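Local coordinates for protein acylneuraminate lyase (Mycoplasma synoviae, PDB 4N4P) that belongs to the TIM-barrel dihydrodipicolinate synthetase family and forms an assembly of four chains, at residues 24-29 against 62-67; 94-99 against 130-135; 134-139 against 161-166; 249-254 against 281-286; 261-266 against 286-291. All coordinates share one frame; numbering follows the deposited sequence.

Contacts 1, 2 and 3 follow one another through the TIM barrel, contacts 1 and 2 involving the outer helices and contact 3 two neighbouring strands. Contacts 1 and 2 have centres 19 Å apart and touch where Met66 and Lys63 meet Leu94, Leu97 and Ala98. Contacts 2 and 3 share Ile134 and Pro135, lie 11 Å apart (centres) and are tied by the salt bridge of Asp133 with Lys161. Contacts 4 and 5 share His286, use the same two C-terminal helices and have centres 9 Å apart. This pair lies about 35 Å (centres) from contact 3, across the chain's centre, whereas contact 5 comes within about 5 Å of contact 1 at the nearest atoms.

Contact 1 (24-29 against 62-67); sequences LHKAGV and KKEVMK
In the helical outer layer of the TIM barrel two successive helices pack side by side here: Leu24 and the first turn of helix 26-39 lie against one flank of helix 59-73. Leu24 precedes the N-cap residue His25 and straddles one methyl of its partner, with CD1 3.8 Å from Val65 CG2 and CD2 3.9 Å from that same CG2. The fork gets there because CG points opposite the backbone N (chi1 -177°). Its CD2 methyl also rests on the chain of Glu64, 3.9 Å from CG. One turn further into the helix, Val29 turns CG1 to the backbone of the other helix, 4.3 Å from Val65 O. Val29 also packs on Leu68 and Val69 of helix 59-73, and the loop residue Thr16 touches both Leu24 and Val65.

At the outer margin, Lys26 passes across Glu64 at about a right angle. The methylene does the touching: Lys26 CD lies 3.5 Å from Glu64 CG and 3.2 Å from Glu64 OE2. Bends at chi2 (-147°) and chi4 (115°) leave the ammonium further off, with Lys26 NZ 4.3 Å from Glu64 OE2, beyond a salt bridge. His25, the N-cap, takes no part in this packing and bonds Asp267 through NE2. No hydrogen bond joins the two segments, so the helices are held here by methyl and methylene packing, to which the opposite charges of Lys26 and Glu64 probably add a modest attraction, weakened by solvent around the exposed lysine.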
# COMPACT_ATOMS: atom_id res chain seq x y z
N LEU A 24 -36.32 -11.52 -3.74
CA LEU A 24 -36.53 -10.81 -2.47
C LEU A 24 -37.56 -11.55 -1.62
O LEU A 24 -38.69 -11.80 -2.08
CB LEU A 24 -36.99 -9.37 -2.69
CG LEU A 24 -37.16 -8.54 -1.42
CD1 LEU A 24 -35.82 -8.41 -0.68
CD2 LEU A 24 -37.71 -7.17 -1.79
N HIS A 25 -37.18 -11.90 -0.39
CA HIS A 25 -38.12 -12.59 0.50
C HIS A 25 -38.83 -11.60 1.44
O HIS A 25 -38.34 -11.28 2.53
CB HIS A 25 -37.43 -13.72 1.27
CG HIS A 25 -38.37 -14.55 2.08
ND1 HIS A 25 -39.61 -14.94 1.60
CD2 HIS A 25 -38.26 -15.07 3.31
CE1 HIS A 25 -40.22 -15.65 2.53
NE2 HIS A 25 -39.42 -15.75 3.58
N LYS A 26 -39.98 -11.12 0.98
CA LYS A 26 -40.66 -9.98 1.60
C LYS A 26 -41.06 -10.27 3.03
O LYS A 26 -40.81 -9.44 3.89
CB LYS A 26 -41.87 -9.53 0.76
CG LYS A 26 -41.54 -9.26 -0.68
CD LYS A 26 -42.41 -8.15 -1.24
CE LYS A 26 -42.65 -8.26 -2.72
NZ LYS A 26 -44.11 -8.50 -2.93
N ALA A 27 -41.62 -11.45 3.29
CA ALA A 27 -42.02 -11.83 4.65
C ALA A 27 -40.81 -11.91 5.56
O ALA A 27 -40.91 -11.63 6.77
CB ALA A 27 -42.77 -13.19 4.65
N GLY A 28 -39.68 -12.32 5.00
CA GLY A 28 -38.43 -12.39 5.77
C GLY A 28 -37.93 -11.03 6.25
O GLY A 28 -37.36 -10.92 7.34
N VAL A 29 -38.13 -9.99 5.44
CA VAL A 29 -37.71 -8.63 5.86
C VAL A 29 -38.41 -8.28 7.18
O VAL A 29 -37.79 -7.82 8.14
CB VAL A 29 -38.01 -7.58 4.77
CG1 VAL A 29 -37.75 -6.16 5.31
CG2 VAL A 29 -37.17 -7.85 3.52
N LYS A 62 -35.18 -2.27 -3.69
CA LYS A 62 -34.76 -1.26 -2.69
C LYS A 62 -35.97 -0.53 -2.11
O LYS A 62 -36.11 -0.40 -0.89
CB LYS A 62 -33.77 -0.27 -3.29
CG LYS A 62 -32.41 -0.90 -3.64
CD LYS A 62 -31.55 0.06 -4.42
CE LYS A 62 -30.37 -0.64 -5.08
NZ LYS A 62 -29.43 0.35 -5.70
N LYS A 63 -36.86 -0.10 -2.99
CA LYS A 63 -38.09 0.55 -2.55
C LYS A 63 -38.94 -0.37 -1.71
O LYS A 63 -39.50 0.06 -0.72
CB LYS A 63 -38.93 0.98 -3.76
CG LYS A 63 -38.34 2.08 -4.59
CD LYS A 63 -39.07 1.96 -5.94
CE LYS A 63 -39.28 3.29 -6.55
NZ LYS A 63 -40.02 3.11 -7.84
N GLU A 64 -39.04 -1.64 -2.12
CA GLU A 64 -39.84 -2.60 -1.39
C GLU A 64 -39.24 -2.85 -0.01
O GLU A 64 -39.96 -2.88 0.97
CB GLU A 64 -40.00 -3.93 -2.18
CG GLU A 64 -40.96 -4.94 -1.58
CD GLU A 64 -42.42 -4.48 -1.45
OE1 GLU A 64 -42.87 -3.54 -2.15
OE2 GLU A 64 -43.12 -5.07 -0.61
N VAL A 65 -37.92 -3.02 0.06
CA VAL A 65 -37.28 -3.23 1.38
C VAL A 65 -37.53 -2.05 2.30
O VAL A 65 -37.85 -2.23 3.49
CB VAL A 65 -35.76 -3.52 1.26
CG1 VAL A 65 -35.10 -3.61 2.65
CG2 VAL A 65 -35.57 -4.86 0.53
N MET A 66 -37.41 -0.85 1.76
CA MET A 66 -37.62 0.36 2.56
C MET A 66 -39.04 0.41 3.11
O MET A 66 -39.26 0.79 4.28
CB MET A 66 -37.33 1.59 1.73
CG MET A 66 -35.85 1.77 1.39
SD MET A 66 -35.48 3.05 0.21
CE MET A 66 -35.84 4.54 1.15
N LYS A 67 -40.02 0.06 2.27
CA LYS A 67 -41.42 0.03 2.70
C LYS A 67 -41.67 -1.01 3.76
O LYS A 67 -42.29 -0.73 4.79
CB LYS A 67 -42.36 -0.22 1.50
CG LYS A 67 -42.35 0.90 0.54
CD LYS A 67 -42.79 0.48 -0.85
CE LYS A 67 -42.93 1.69 -1.73
NZ LYS A 67 -43.88 2.68 -1.13

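Contact 2 (94-99 against 130-135); sequences LAKLAK and KAADIP
The carbonyl groups of Ala131 and Asp133 are the flat groups of this contact, and each is met by a lysine of helix 88-100. Lys96 NZ approaches Ala131 O at 2.8 Å in the carbonyl plane and on a lone pair (C=O...N angle 126°), whereas Lys99 NZ reaches Asp133 O at 2.8 Å from 20° out of the plane. Both acceptors belong to the tail of helix 118-131 and the turn leading into strand 136-139, part of the outer layer of the TIM barrel. Lys96 reaches its target through an extended chain that bends only at its last bond (chi4 -71°). One water bridges Lys99 NZ, 3.0 Å away, to the backbone N of Asp133, also 3.0 Å away, so this ammonium is tied to both ends of one residue. The Asp133 carboxylate has its main partner elsewhere, in Lys161.

Between the two lysine bonds the surfaces are small and apolar. Ala95 CB meets Ala131 CB at 4.2 Å, and Ala132 CB sits 3.7 Å from Ala95 O. Beneath them Ile106 of strand 105-108 touches Ala95, Ala98 and Ile134. The Ile134 terminal methyl, CD1, lies 3.8 Å from Ala98 CB.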
# COMPACT_ATOMS: atom_id res chain seq x y z
N LEU A 94 -35.07 7.41 -4.04
CA LEU A 94 -34.96 6.72 -2.77
C LEU A 94 -34.92 7.70 -1.58
O LEU A 94 -35.53 7.44 -0.56
CB LEU A 94 -33.73 5.80 -2.76
CG LEU A 94 -33.77 4.63 -3.74
CD1 LEU A 94 -32.53 3.73 -3.52
CD2 LEU A 94 -35.04 3.79 -3.56
N ALA A 95 -34.21 8.82 -1.72
CA ALA A 95 -34.21 9.87 -0.68
C ALA A 95 -35.62 10.39 -0.43
O ALA A 95 -36.03 10.57 0.72
CB ALA A 95 -33.26 11.03 -1.04
N LYS A 96 -36.37 10.62 -1.50
CA LYS A 96 -37.77 11.05 -1.37
C LYS A 96 -38.64 10.01 -0.72
O LYS A 96 -39.49 10.33 0.13
CB LYS A 96 -38.37 11.42 -2.75
CG LYS A 96 -37.75 12.64 -3.36
CD LYS A 96 -38.34 12.91 -4.75
CE LYS A 96 -37.46 13.83 -5.60
NZ LYS A 96 -37.44 15.27 -5.16
N LEU A 97 -38.43 8.74 -1.08
CA LEU A 97 -39.17 7.65 -0.45
C LEU A 97 -38.85 7.52 1.04
O LEU A 97 -39.76 7.32 1.84
CB LEU A 97 -38.92 6.30 -1.16
CG LEU A 97 -39.71 5.09 -0.64
CD1 LEU A 97 -41.23 5.29 -0.73
CD2 LEU A 97 -39.30 3.79 -1.36
N ALA A 98 -37.56 7.60 1.39
CA ALA A 98 -37.14 7.55 2.79
C ALA A 98 -37.89 8.61 3.60
O ALA A 98 -38.33 8.37 4.71
CB ALA A 98 -35.63 7.76 2.91
N LYS A 99 -38.02 9.80 3.02
CA LYS A 99 -38.68 10.89 3.74
C LYS A 99 -40.19 10.61 3.89
O LYS A 99 -40.77 10.79 4.97
CB LYS A 99 -38.44 12.20 2.99
CG LYS A 99 -39.27 13.39 3.54
CD LYS A 99 -38.93 13.71 4.97
CE LYS A 99 -39.68 14.98 5.46
NZ LYS A 99 -39.15 16.21 4.77
N LYS A 130 -30.67 17.94 -2.63
CA LYS A 130 -31.79 18.70 -3.19
C LYS A 130 -33.08 17.90 -3.26
O LYS A 130 -34.17 18.48 -3.35
CB LYS A 130 -31.44 19.21 -4.58
CG LYS A 130 -30.89 20.63 -4.62
CD LYS A 130 -29.42 20.70 -4.39
CE LYS A 130 -28.81 21.89 -5.13
NZ LYS A 130 -27.34 21.97 -4.83
N ALA A 131 -32.98 16.57 -3.21
CA ALA A 131 -34.13 15.69 -3.44
C ALA A 131 -35.18 15.71 -2.33
O ALA A 131 -36.38 15.56 -2.61
CB ALA A 131 -33.65 14.24 -3.68
N ALA A 132 -34.75 15.84 -1.08
CA ALA A 132 -35.65 15.74 0.06
C ALA A 132 -34.97 16.29 1.28
O ALA A 132 -33.75 16.25 1.40
CB ALA A 132 -36.05 14.28 0.32
N ASP A 133 -35.79 16.83 2.18
CA ASP A 133 -35.32 17.35 3.45
C ASP A 133 -35.36 16.25 4.49
O ASP A 133 -36.37 16.00 5.16
CB ASP A 133 -36.15 18.58 3.84
CG ASP A 133 -35.84 19.79 2.96
OD1 ASP A 133 -34.78 19.82 2.27
OD2 ASP A 133 -36.67 20.73 2.95
N ILE A 134 -34.24 15.55 4.58
CA ILE A 134 -34.08 14.43 5.48
C ILE A 134 -32.58 14.40 5.82
O ILE A 134 -31.75 14.70 4.97
CB ILE A 134 -34.60 13.09 4.85
CG1 ILE A 134 -34.46 11.92 5.85
CG2 ILE A 134 -33.88 12.82 3.50
CD1 ILE A 134 -35.16 10.59 5.42
N PRO A 135 -32.23 14.12 7.08
CA PRO A 135 -30.80 14.20 7.42
C PRO A 135 -29.99 13.17 6.66
O PRO A 135 -30.45 12.05 6.48
CB PRO A 135 -30.80 13.88 8.91
CG PRO A 135 -32.10 14.44 9.39
CD PRO A 135 -33.06 14.00 8.29
O HOH W 1 -38.81 16.86 1.88

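Contact 3 (134-139 against 161-166); sequences IPMLIY and KNVIGS
Ile134 O lies 3.6 Å from Asn162 CB. Pro135 follows with its ring alongside Ile164, CB 3.7 Å from Ile164 CD1. Met136 makes two backbone bonds: its N donates to Asn162 O (2.8 Å) from 33° out of that carbonyl's plane, and its O accepts from Ile164 N (2.9 Å) within its own carbonyl plane. On the face shared with Ile138 and Ser166, the Met136 side chain passes at a slant by that of Val163, CG 3.8 Å from Val163 CG2. These are adjacent parallel strands of the TIM barrel, 136-139 and 163-168, successive in the chain through helix 151-158. Between Met136 and Leu137 the pairing slips by one residue, from Val163 to Gly165, which makes a beta bulge around Ile164. Leu137 lays its CD2 methyl 3.6 Å from Ser166 N on the other face, where Gly165 offers no side chain. Ile138 N bonds Gly165 O (3.0 Å), and with chi1 at 62° its CG2 lies opposite the carbonyl carbon, against the Val163 methyls. The Ser166 hydroxyl reaches Ile138 O (OG at 3.1 Å) from 50° above the carbonyl plane, in addition to the backbone pairing of Ile138 with Lys167. The Tyr139 hydroxyl bonds Tyr46 and Lys167.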
# COMPACT_ATOMS: atom_id res chain seq x y z
N ILE A 134 -34.24 15.55 4.58
CA ILE A 134 -34.08 14.43 5.48
C ILE A 134 -32.58 14.40 5.82
O ILE A 134 -31.75 14.70 4.97
CB ILE A 134 -34.60 13.09 4.85
CG1 ILE A 134 -34.46 11.92 5.85
CG2 ILE A 134 -33.88 12.82 3.50
CD1 ILE A 134 -35.16 10.59 5.42
N PRO A 135 -32.23 14.12 7.08
CA PRO A 135 -30.80 14.20 7.42
C PRO A 135 -29.99 13.17 6.66
O PRO A 135 -30.45 12.05 6.48
CB PRO A 135 -30.80 13.88 8.91
CG PRO A 135 -32.10 14.44 9.39
CD PRO A 135 -33.06 14.00 8.29
N MET A 136 -28.80 13.57 6.22
CA MET A 136 -27.88 12.70 5.49
C MET A 136 -26.61 12.42 6.30
O MET A 136 -26.00 13.33 6.90
CB MET A 136 -27.52 13.35 4.13
CG MET A 136 -26.26 12.85 3.47
SD MET A 136 -26.49 11.15 2.85
CE MET A 136 -27.47 11.47 1.39
N LEU A 137 -26.20 11.14 6.30
CA LEU A 137 -24.89 10.74 6.79
C LEU A 137 -24.03 10.38 5.59
O LEU A 137 -24.37 9.43 4.87
CB LEU A 137 -25.02 9.50 7.71
CG LEU A 137 -25.74 9.85 9.02
CD1 LEU A 137 -26.25 8.53 9.72
CD2 LEU A 137 -24.83 10.70 9.89
N ILE A 138 -22.95 11.12 5.36
CA ILE A 138 -22.06 10.79 4.27
C ILE A 138 -21.11 9.67 4.70
O ILE A 138 -20.97 9.39 5.90
CB ILE A 138 -21.30 12.03 3.75
CG1 ILE A 138 -20.42 12.63 4.84
CG2 ILE A 138 -22.29 13.09 3.23
CD1 ILE A 138 -19.54 13.76 4.34
N TYR A 139 -20.52 8.98 3.75
CA TYR A 139 -19.57 7.95 4.09
C TYR A 139 -18.21 8.59 4.19
O TYR A 139 -17.87 9.43 3.37
CB TYR A 139 -19.55 6.86 3.03
CG TYR A 139 -20.42 5.69 3.41
CD1 TYR A 139 -19.87 4.43 3.62
CD2 TYR A 139 -21.80 5.85 3.58
CE1 TYR A 139 -20.67 3.33 3.97
CE2 TYR A 139 -22.59 4.79 3.92
CZ TYR A 139 -22.02 3.52 4.11
OH TYR A 139 -22.81 2.46 4.49
N LYS A 161 -25.96 20.94 2.39
CA LYS A 161 -27.31 21.03 2.91
C LYS A 161 -27.85 19.65 3.34
O LYS A 161 -27.72 18.67 2.61
CB LYS A 161 -28.24 21.68 1.87
CG LYS A 161 -29.67 21.85 2.35
CD LYS A 161 -30.57 22.42 1.24
CE LYS A 161 -31.89 22.92 1.81
NZ LYS A 161 -32.85 21.82 2.07
N ASN A 162 -28.40 19.60 4.56
CA ASN A 162 -29.02 18.40 5.14
C ASN A 162 -28.05 17.34 5.66
O ASN A 162 -28.48 16.38 6.29
CB ASN A 162 -30.03 17.71 4.19
CG ASN A 162 -31.22 18.59 3.84
OD1 ASN A 162 -31.77 19.29 4.70
ND2 ASN A 162 -31.63 18.54 2.57
N VAL A 163 -26.75 17.53 5.41
CA VAL A 163 -25.76 16.59 5.96
C VAL A 163 -25.58 16.85 7.46
O VAL A 163 -25.23 17.97 7.87
CB VAL A 163 -24.40 16.65 5.24
CG1 VAL A 163 -23.38 15.75 5.96
CG2 VAL A 163 -24.53 16.21 3.76
N ILE A 164 -25.84 15.83 8.27
CA ILE A 164 -25.71 16.03 9.73
C ILE A 164 -24.42 15.41 10.28
O ILE A 164 -24.05 15.62 11.45
CB ILE A 164 -26.94 15.52 10.53
CG1 ILE A 164 -27.17 14.01 10.27
CG2 ILE A 164 -28.18 16.36 10.19
CD1 ILE A 164 -28.10 13.36 11.32
N GLY A 165 -23.71 14.67 9.43
CA GLY A 165 -22.51 13.95 9.90
C GLY A 165 -22.11 12.85 8.93
O GLY A 165 -22.40 12.93 7.75
N SER A 166 -21.47 11.81 9.44
CA SER A 166 -20.90 10.82 8.57
C SER A 166 -20.97 9.47 9.24
O SER A 166 -20.92 9.40 10.48
CB SER A 166 -19.42 11.21 8.31
OG SER A 166 -18.66 10.13 7.75

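Contact 4 (249-254 against 281-286); sequences ISKGLM and EEIKKH
Lys251 NZ and Glu282 OE2 form a salt bridge of 3.1 Å, the ammonium sitting on the anti lone pair of the carboxylate oxygen. Glu282 reaches out with an extended chain, while Lys251 bends only at its last bond (chi4 -51°) to bring NZ round to it. The rest of that lysine lies on His286: the two side chains run past each other in opposite directions, and Lys251 CB stands 4.0 Å from the centroid of the His286 ring, 20° off its normal, a CH-pi contact over one face. Further along, Lys251 CD is 3.8 Å from His286 CG and 3.9 Å from Ile283 CD1, so CD touches both the ring and the isoleucine methyl. Ser250 OG nears His286 CE1 at 3.5 Å from an oblique direction, but its own bond goes to Asp247 O. His286 NE2 bonds Leu248 O, which helps set the turn of the ring. Both these carbonyls belong to the end of helix 231-248, and Gly252 is the N-cap of helix 253-263, its N bonded to Tyr278 OH. The contact thus seats helix 280-294 against the link between those two helices, and Met254 beyond it packs on Tyr114 of the second subunit.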
# COMPACT_ATOMS: atom_id res chain seq x y z
N ILE A 249 -16.60 -14.48 10.88
CA ILE A 249 -16.21 -14.27 9.49
C ILE A 249 -15.25 -15.33 8.99
O ILE A 249 -14.67 -15.20 7.90
CB ILE A 249 -15.65 -12.84 9.23
CG1 ILE A 249 -14.35 -12.62 10.02
CG2 ILE A 249 -16.73 -11.79 9.56
CD1 ILE A 249 -13.68 -11.26 9.79
N SER A 250 -15.07 -16.41 9.75
CA SER A 250 -14.30 -17.52 9.19
C SER A 250 -15.11 -18.20 8.07
O SER A 250 -14.57 -18.98 7.29
CB SER A 250 -13.84 -18.50 10.26
OG SER A 250 -14.95 -19.10 10.88
N LYS A 251 -16.40 -17.89 7.99
CA LYS A 251 -17.19 -18.21 6.79
C LYS A 251 -17.80 -16.88 6.36
O LYS A 251 -17.71 -15.90 7.10
CB LYS A 251 -18.25 -19.26 7.08
CG LYS A 251 -17.62 -20.66 7.39
CD LYS A 251 -18.64 -21.75 7.42
CE LYS A 251 -18.08 -23.04 8.03
NZ LYS A 251 -16.79 -23.50 7.44
N GLY A 252 -18.41 -16.84 5.19
CA GLY A 252 -18.95 -15.59 4.67
C GLY A 252 -19.79 -14.85 5.70
O GLY A 252 -20.62 -15.45 6.36
N LEU A 253 -19.59 -13.54 5.80
CA LEU A 253 -20.29 -12.73 6.81
C LEU A 253 -21.81 -12.81 6.67
O LEU A 253 -22.51 -13.19 7.61
CB LEU A 253 -19.82 -11.28 6.74
CG LEU A 253 -20.59 -10.30 7.64
CD1 LEU A 253 -20.36 -10.62 9.14
CD2 LEU A 253 -20.20 -8.84 7.29
N MET A 254 -22.33 -12.44 5.50
CA MET A 254 -23.80 -12.40 5.34
C MET A 254 -24.43 -13.79 5.44
O MET A 254 -25.51 -13.95 6.04
CB MET A 254 -24.21 -11.69 4.04
CG MET A 254 -24.27 -10.16 4.20
SD MET A 254 -22.64 -9.41 4.15
CE MET A 254 -22.52 -9.33 2.35
N GLU A 281 -25.78 -27.92 5.89
CA GLU A 281 -25.27 -28.48 7.14
C GLU A 281 -24.00 -27.78 7.60
O GLU A 281 -23.86 -27.50 8.79
CB GLU A 281 -25.06 -30.00 7.07
CG GLU A 281 -26.36 -30.82 7.17
CD GLU A 281 -27.27 -30.38 8.32
OE1 GLU A 281 -28.38 -29.88 8.04
OE2 GLU A 281 -26.86 -30.54 9.50
N GLU A 282 -23.10 -27.48 6.66
CA GLU A 282 -21.86 -26.76 6.96
C GLU A 282 -22.14 -25.39 7.61
O GLU A 282 -21.55 -25.03 8.65
CB GLU A 282 -21.01 -26.58 5.69
CG GLU A 282 -19.66 -25.92 5.96
CD GLU A 282 -18.89 -25.48 4.71
OE1 GLU A 282 -19.24 -25.89 3.58
OE2 GLU A 282 -17.93 -24.69 4.85
N ILE A 283 -23.04 -24.62 7.02
CA ILE A 283 -23.28 -23.27 7.52
C ILE A 283 -24.11 -23.33 8.80
O ILE A 283 -24.00 -22.46 9.66
CB ILE A 283 -23.91 -22.33 6.41
CG1 ILE A 283 -23.73 -20.84 6.78
CG2 ILE A 283 -25.38 -22.73 6.13
CD1 ILE A 283 -22.26 -20.39 6.92
N LYS A 284 -24.97 -24.36 8.92
CA LYS A 284 -25.74 -24.56 10.16
C LYS A 284 -24.83 -24.84 11.36
O LYS A 284 -25.03 -24.30 12.46
CB LYS A 284 -26.78 -25.70 10.04
CG LYS A 284 -27.65 -25.85 11.28
CD LYS A 284 -28.28 -27.23 11.37
CE LYS A 284 -29.04 -27.37 12.68
NZ LYS A 284 -30.39 -26.71 12.61
N LYS A 285 -23.82 -25.68 11.15
CA LYS A 285 -22.90 -25.98 12.24
C LYS A 285 -22.08 -24.76 12.64
O LYS A 285 -21.79 -24.57 13.81
CB LYS A 285 -22.00 -27.16 11.87
CG LYS A 285 -22.83 -28.44 11.74
CD LYS A 285 -21.96 -29.66 11.46
CE LYS A 285 -22.89 -30.84 11.23
NZ LYS A 285 -22.12 -31.96 10.71
N HIS A 286 -21.68 -23.98 11.64
CA HIS A 286 -21.06 -22.69 11.88
C HIS A 286 -21.98 -21.81 12.73
O HIS A 286 -21.55 -21.23 13.72
CB HIS A 286 -20.73 -22.01 10.57
CG HIS A 286 -20.02 -20.70 10.75
ND1 HIS A 286 -18.82 -20.59 11.40
CD2 HIS A 286 -20.36 -19.45 10.36
CE1 HIS A 286 -18.43 -19.33 11.40
NE2 HIS A 286 -19.34 -18.61 10.77

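Contact 5 (261-266 against 286-291); sequences MRLHGV and HAEFIT
Apolar packing centres on Leu263, whose CD2 methyl meets Ala287 CB at 4.0 Å and Glu288 CG, also at 4.0 Å. The leucine crosses the glutamate at about a right angle, touching its methylene, while it meets Thr291 tip to tip, CD2 3.5 Å from OG1. That same methyl lies 3.6 Å from Ala287 O, so one branch of the leucine also rests on the backbone of helix 280-294.

The aromatic contact is an edge. His264 comes from the direction opposite to Thr291 and turns its ring rim to it, CE1 3.3 Å from OG1, near the ring plane, and 3.6 Å from Thr291 CG2. The ring is held from its own side by ND1, which bonds Ile260 O.

Both residues lie where helix 253-263 ends, in a Schellman motif, with Val266 N bonding Met261 O (3.0 Å) and Gly265 N bonding Arg262 O, and Gly265 taking a positive phi (78°). Leu263 is the last helical residue and His264 the first to leave helical angles, and both touch the C-terminal helix 280-294 that packs outside the barrel.

Polar bonds stay within one segment. Thr291 places its hydroxyl beside its own backbone N (chi1 -64°), and OG1 donates to Ala287 O at 2.9 Å from above the carbonyl plane, 38° out of it. Thr291 N bonds the same oxygen from the opposite face.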
# COMPACT_ATOMS: atom_id res chain seq x y z
N MET A 261 -29.54 -16.30 12.20
CA MET A 261 -30.95 -15.92 12.30
C MET A 261 -31.86 -17.10 12.03
O MET A 261 -32.77 -17.34 12.83
CB MET A 261 -31.27 -14.75 11.38
CG MET A 261 -30.62 -13.47 11.88
SD MET A 261 -31.21 -12.10 10.89
CE MET A 261 -30.13 -10.76 11.42
N ARG A 262 -31.60 -17.86 10.96
CA ARG A 262 -32.41 -19.05 10.65
C ARG A 262 -32.43 -20.04 11.80
O ARG A 262 -33.48 -20.61 12.13
CB ARG A 262 -31.93 -19.75 9.38
CG ARG A 262 -32.15 -18.93 8.11
CD ARG A 262 -32.07 -19.84 6.88
NE ARG A 262 -30.81 -20.59 6.82
CZ ARG A 262 -29.67 -20.12 6.32
NH1 ARG A 262 -29.57 -18.86 5.88
NH2 ARG A 262 -28.59 -20.90 6.31
N LEU A 263 -31.26 -20.27 12.40
CA LEU A 263 -31.12 -21.12 13.59
C LEU A 263 -32.00 -20.65 14.74
O LEU A 263 -32.44 -21.46 15.56
CB LEU A 263 -29.65 -21.17 14.04
CG LEU A 263 -29.29 -22.01 15.27
CD1 LEU A 263 -29.56 -23.50 14.99
CD2 LEU A 263 -27.81 -21.76 15.67
N HIS A 264 -32.25 -19.34 14.81
CA HIS A 264 -33.12 -18.78 15.86
C HIS A 264 -34.58 -18.66 15.40
O HIS A 264 -35.37 -17.92 16.02
CB HIS A 264 -32.58 -17.42 16.30
CG HIS A 264 -31.34 -17.53 17.13
ND1 HIS A 264 -30.10 -17.77 16.58
CD2 HIS A 264 -31.16 -17.47 18.46
CE1 HIS A 264 -29.20 -17.84 17.55
NE2 HIS A 264 -29.82 -17.66 18.70
N GLY A 265 -34.91 -19.38 14.32
CA GLY A 265 -36.28 -19.47 13.76
C GLY A 265 -36.73 -18.27 12.94
O GLY A 265 -37.95 -18.08 12.68
N VAL A 266 -35.76 -17.43 12.55
CA VAL A 266 -36.04 -16.22 11.79
C VAL A 266 -35.86 -16.52 10.30
O VAL A 266 -34.82 -17.02 9.88
CB VAL A 266 -35.10 -15.05 12.22
CG1 VAL A 266 -35.38 -13.76 11.43
CG2 VAL A 266 -35.23 -14.79 13.72
N HIS A 286 -21.68 -23.98 11.64
CA HIS A 286 -21.06 -22.69 11.88
C HIS A 286 -21.98 -21.81 12.73
O HIS A 286 -21.55 -21.23 13.72
CB HIS A 286 -20.73 -22.01 10.57
CG HIS A 286 -20.02 -20.70 10.75
ND1 HIS A 286 -18.82 -20.59 11.40
CD2 HIS A 286 -20.36 -19.45 10.36
CE1 HIS A 286 -18.43 -19.33 11.40
NE2 HIS A 286 -19.34 -18.61 10.77
N ALA A 287 -23.27 -21.74 12.37
CA ALA A 287 -24.22 -20.94 13.15
C ALA A 287 -24.35 -21.42 14.58
O ALA A 287 -24.36 -20.61 15.50
CB ALA A 287 -25.58 -20.88 12.47
N GLU A 288 -24.41 -22.74 14.78
CA GLU A 288 -24.46 -23.30 16.13
C GLU A 288 -23.20 -23.02 16.91
O GLU A 288 -23.29 -22.64 18.05
CB GLU A 288 -24.63 -24.82 16.10
CG GLU A 288 -25.94 -25.28 15.53
CD GLU A 288 -25.98 -26.80 15.51
OE1 GLU A 288 -25.35 -27.41 14.63
OE2 GLU A 288 -26.63 -27.38 16.38
N PHE A 289 -22.05 -23.21 16.28
CA PHE A 289 -20.74 -22.90 16.90
C PHE A 289 -20.71 -21.46 17.43
O PHE A 289 -20.41 -21.23 18.61
CB PHE A 289 -19.59 -23.15 15.90
CG PHE A 289 -18.28 -22.47 16.25
CD1 PHE A 289 -17.57 -22.81 17.39
CD2 PHE A 289 -17.75 -21.49 15.39
CE1 PHE A 289 -16.37 -22.15 17.72
CE2 PHE A 289 -16.54 -20.84 15.69
CZ PHE A 289 -15.85 -21.18 16.87
N ILE A 290 -21.03 -20.51 16.56
CA ILE A 290 -21.07 -19.08 17.01
C ILE A 290 -22.08 -18.86 18.15
O ILE A 290 -21.77 -18.19 19.15
CB ILE A 290 -21.38 -18.14 15.85
CG1 ILE A 290 -20.30 -18.25 14.74
CG2 ILE A 290 -21.58 -16.62 16.37
CD1 ILE A 290 -18.87 -17.83 15.16
N THR A 291 -23.30 -19.35 17.94
CA THR A 291 -24.39 -19.20 18.91
C THR A 291 -24.03 -19.75 20.29
O THR A 291 -24.20 -19.05 21.31
CB THR A 291 -25.71 -19.85 18.38
OG1 THR A 291 -26.14 -19.15 17.21
CG2 THR A 291 -26.82 -19.80 19.40